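Local coordinates for protein nudix hydrolase DR_0079 (Deinococcus radiodurans, PDB 2O5F) that hydrolyses nucleoside di- and triphosphates to monophosphates in a magnesium-dependent reaction, with a marked preference for CDP and CTP, at residues 10-13 against 14-18; 28-31 against 32-35. One frame throughout, in Å; residues are numbered along the deposited sequence.

How the contacts relate
Both contacts are local folds of the backbone on the same side of the protein, their centres about 10 Å apart. Contact 1 turns the chain between strands 8-12 and 18-23 and is partly buried; contact 2, a surface contact, is the short 3-10 segment leading into strand 35-42. Neither is deep core, but each has one buried valine, V12 or V34. In contact 1 the turn is held by an asparagine side chain bonded to backbone and carboxylate, whereas contact 2 relies on backbone bonds and packing of long side chains. They meet where N of V12 probably bonds to O of R33, and D16 and R35 form a long, weak ion pair.

Contact 1. Residues 10-13 against 14-18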
# COMPACT_ATOMS: atom_id res chain seq x y z
N ASP A 10 13.63 8.02 -5.03
CA ASP A 10 13.69 8.72 -6.31
C ASP A 10 12.69 9.87 -6.27
O ASP A 10 11.61 9.74 -5.70
CB ASP A 10 13.32 7.77 -7.47
CG ASP A 10 14.50 6.95 -7.97
OD1 ASP A 10 14.25 5.87 -8.55
OD2 ASP A 10 15.66 7.38 -7.79
N LEU A 11 13.06 11.01 -6.85
CA LEU A 11 12.18 12.16 -6.92
C LEU A 11 11.53 12.08 -8.30
O LEU A 11 12.21 11.80 -9.29
CB LEU A 11 12.96 13.48 -6.79
CG LEU A 11 13.48 13.89 -5.41
CD1 LEU A 11 14.46 15.05 -5.55
CD2 LEU A 11 12.30 14.27 -4.51
N VAL A 12 10.23 12.33 -8.38
CA VAL A 12 9.52 12.26 -9.65
C VAL A 12 8.70 13.52 -9.90
O VAL A 12 8.30 14.21 -8.96
CB VAL A 12 8.59 11.02 -9.71
CG1 VAL A 12 9.40 9.75 -9.57
CG2 VAL A 12 7.53 11.10 -8.61
N ASN A 13 8.46 13.81 -11.18
CA ASN A 13 7.66 14.97 -11.57
C ASN A 13 6.20 14.58 -11.76
O ASN A 13 5.81 13.45 -11.45
CB ASN A 13 8.19 15.59 -12.88
CG ASN A 13 8.14 14.63 -14.07
OD1 ASN A 13 7.33 13.71 -14.11
ND2 ASN A 13 9.00 14.87 -15.05
N GLU A 14 5.40 15.50 -12.28
CA GLU A 14 3.98 15.26 -12.52
C GLU A 14 3.67 14.09 -13.44
O GLU A 14 2.58 13.52 -13.40
CB GLU A 14 3.31 16.51 -13.08
CG GLU A 14 2.91 17.53 -12.03
CD GLU A 14 4.08 18.28 -11.44
OE1 GLU A 14 3.87 18.98 -10.42
OE2 GLU A 14 5.20 18.19 -11.98
N ARG A 15 4.63 13.74 -14.29
CA ARG A 15 4.47 12.64 -15.23
C ARG A 15 5.03 11.33 -14.67
O ARG A 15 5.07 10.31 -15.36
CB ARG A 15 5.18 12.98 -16.55
CG ARG A 15 4.60 14.15 -17.32
CD ARG A 15 3.22 13.80 -17.88
NE ARG A 15 2.77 14.72 -18.92
CZ ARG A 15 2.55 16.02 -18.74
NH1 ARG A 15 2.73 16.58 -17.55
NH2 ARG A 15 2.13 16.77 -19.75
N ASP A 16 5.45 11.38 -13.41
CA ASP A 16 6.04 10.23 -12.74
C ASP A 16 7.35 9.86 -13.41
O ASP A 16 7.67 8.69 -13.59
CB ASP A 16 5.08 9.03 -12.74
CG ASP A 16 5.54 7.92 -11.81
OD1 ASP A 16 6.15 8.23 -10.77
OD2 ASP A 16 5.30 6.73 -12.10
N GLU A 17 8.11 10.89 -13.78
CA GLU A 17 9.41 10.72 -14.39
C GLU A 17 10.43 11.10 -13.33
O GLU A 17 10.25 12.09 -12.63
CB GLU A 17 9.56 11.63 -15.61
CG GLU A 17 8.67 11.24 -16.78
CD GLU A 17 8.53 12.33 -17.82
OE1 GLU A 17 8.03 12.02 -18.93
OE2 GLU A 17 8.90 13.49 -17.54
N VAL A 18 11.49 10.30 -13.21
CA VAL A 18 12.53 10.55 -12.22
C VAL A 18 13.35 11.79 -12.57
O VAL A 18 13.87 11.90 -13.67
CB VAL A 18 13.49 9.35 -12.12
CG1 VAL A 18 14.55 9.62 -11.06
CG2 VAL A 18 12.69 8.09 -11.77
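N13 and E17 carry most of the polar bonding in this hairpin, whose type I turn runs from N13 to D16. Its backbone bonds go from N of D16 to O of N13 and from N of N13 to O of E17, the latter 2.9 Å long. D16 takes up the left-handed conformation (phi 65°), so the pattern is a type I turn with a G1 bulge. Aspartate accepts these angles less readily than glycine or asparagine, but its OD2 gains a hydrogen bond to the hydroxyl of Y78.

The side-chain bonds centre on the amide of N13, folded over the turn by a chi1 of 61°. OD1 accepts N of R15 at 2.7 Å, closing an Asx turn, and N of E17 at 2.9 Å; the two donors approach from opposite faces of the amide. ND2 gives an almost straight bond (169°) to OE2 of E17 at 2.8 Å, lying in the amide plane and reaching the carboxylate on its anti side.

Apolar contact is slight: CG1 of V12 lies 4.3 Å from CG2 of V18 in a non-hydrogen-bonded antiparallel pair. A leucine in place of N13 would probably leave the amides of R15 and E17 without their shared acceptor and free the E17 carboxylate to turn. With three side-chain bonds, the asparagine reinforces a turn already closed by its backbone, and bonds at both ends of its amide fix its rotation.

Contact 2. Residues 28-31 against 32-35; sequences ALRW and ERVR
R30 and R33 lie side by side along a turn of 3-10 type, pointing the same way. The turn is made by two successive backbone bonds, N of R33 to O of R30 at 3.0 Å and N of V34 to O of W31.

The side chain of R30 runs alongside those of E32 and R33. Its CB packs 3.7 Å from CD of R33 and also meets the carboxylate carbon of E32. CG lies over one face of the R33 guanidinium, toward its rim, 4.1 Å from NH1 of R33. A bend at chi2 (-67°) then carries CD to within 3.8 Å of OE2 of E32. NE of R30 is 4.5 Å from OE2 of E32, beyond a salt bridge, though the negative charge probably eases the closeness of two arginines. At the tip, NH1 of R30 comes 3.2 Å from O of A28. The guanidinium groups of R30 and R33 are almost parallel, only 4° apart. Long, flexible arginines suit this exposed side, where their methylenes pack while their charged ends can meet solvent.

The apolar side is built differently. CG2 of V34 approaches the W31 ring obliquely, 3.4 Å from CE3, and CG1 of V34 touches CD1 of L29 at 3.7 Å. The other branch of L29, CD2, covers one face of the indole near its rim. A compact, branched valine suits this buried position, one methyl group meeting the leucine and the other the tryptophan.

The segment links strand 18-23, where L29 rests on I22, to strand 35-42. W31 O also takes a hydrogen bond from the hydroxyl of S114, while V34 bonds through its backbone to F115 at the start of strand 115-122.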
# COMPACT_ATOMS: atom_id res chain seq x y z
N ALA A 28 13.05 18.19 3.79
CA ALA A 28 12.43 18.81 2.63
C ALA A 28 11.56 17.82 1.85
O ALA A 28 10.95 18.18 0.84
CB ALA A 28 13.49 19.39 1.70
N LEU A 29 11.49 16.59 2.34
CA LEU A 29 10.70 15.56 1.67
C LEU A 29 9.23 15.96 1.51
O LEU A 29 8.59 16.46 2.44
CB LEU A 29 10.79 14.23 2.43
CG LEU A 29 9.94 13.08 1.88
CD1 LEU A 29 10.30 12.79 0.44
CD2 LEU A 29 10.14 11.83 2.74
N ARG A 30 8.71 15.72 0.31
CA ARG A 30 7.32 15.99 -0.04
C ARG A 30 6.80 14.68 -0.63
O ARG A 30 7.33 14.19 -1.63
CB ARG A 30 7.26 17.10 -1.10
CG ARG A 30 7.59 18.48 -0.58
CD ARG A 30 6.54 18.96 0.39
NE ARG A 30 6.67 20.39 0.68
CZ ARG A 30 7.68 20.92 1.36
NH1 ARG A 30 8.65 20.15 1.84
NH2 ARG A 30 7.73 22.24 1.55
N TRP A 31 5.76 14.10 -0.02
CA TRP A 31 5.25 12.82 -0.50
C TRP A 31 4.71 12.82 -1.92
O TRP A 31 4.74 11.79 -2.60
CB TRP A 31 4.20 12.27 0.47
CG TRP A 31 4.81 11.80 1.76
CD1 TRP A 31 4.71 12.39 2.99
CD2 TRP A 31 5.68 10.66 1.93
NE1 TRP A 31 5.47 11.70 3.91
CE2 TRP A 31 6.07 10.64 3.29
CE3 TRP A 31 6.16 9.67 1.06
CZ2 TRP A 31 6.93 9.66 3.80
CZ3 TRP A 31 7.01 8.69 1.58
CH2 TRP A 31 7.39 8.69 2.93
N GLU A 32 4.23 13.97 -2.38
CA GLU A 32 3.69 14.08 -3.73
C GLU A 32 4.81 14.05 -4.78
O GLU A 32 4.56 14.02 -5.99
CB GLU A 32 2.88 15.37 -3.89
CG GLU A 32 3.70 16.64 -3.65
CD GLU A 32 3.57 17.18 -2.23
OE1 GLU A 32 3.42 16.38 -1.28
OE2 GLU A 32 3.66 18.41 -2.08
N ARG A 33 6.05 14.06 -4.30
CA ARG A 33 7.21 14.04 -5.19
C ARG A 33 7.94 12.70 -5.17
O ARG A 33 9.04 12.58 -5.71
CB ARG A 33 8.18 15.17 -4.81
CG ARG A 33 7.58 16.55 -4.99
CD ARG A 33 8.53 17.64 -4.52
NE ARG A 33 7.94 18.97 -4.72
CZ ARG A 33 8.52 20.10 -4.32
NH1 ARG A 33 9.70 20.07 -3.71
NH2 ARG A 33 7.91 21.26 -4.53
N VAL A 34 7.33 11.70 -4.54
CA VAL A 34 7.93 10.37 -4.48
C VAL A 34 6.92 9.27 -4.82
O VAL A 34 5.72 9.53 -4.95
CB VAL A 34 8.55 10.07 -3.10
CG1 VAL A 34 9.64 11.10 -2.79
CG2 VAL A 34 7.48 10.07 -2.01
N ARG A 35 7.42 8.05 -4.95
CA ARG A 35 6.60 6.89 -5.31
C ARG A 35 6.46 5.86 -4.19
O ARG A 35 7.41 5.59 -3.45
CB ARG A 35 7.18 6.22 -6.57
CG ARG A 35 7.55 7.22 -7.66
CD ARG A 35 7.66 6.64 -9.08
NE ARG A 35 8.89 5.92 -9.34
CZ ARG A 35 9.45 5.79 -10.54
NH1 ARG A 35 8.89 6.32 -11.63
NH2 ARG A 35 10.58 5.11 -10.66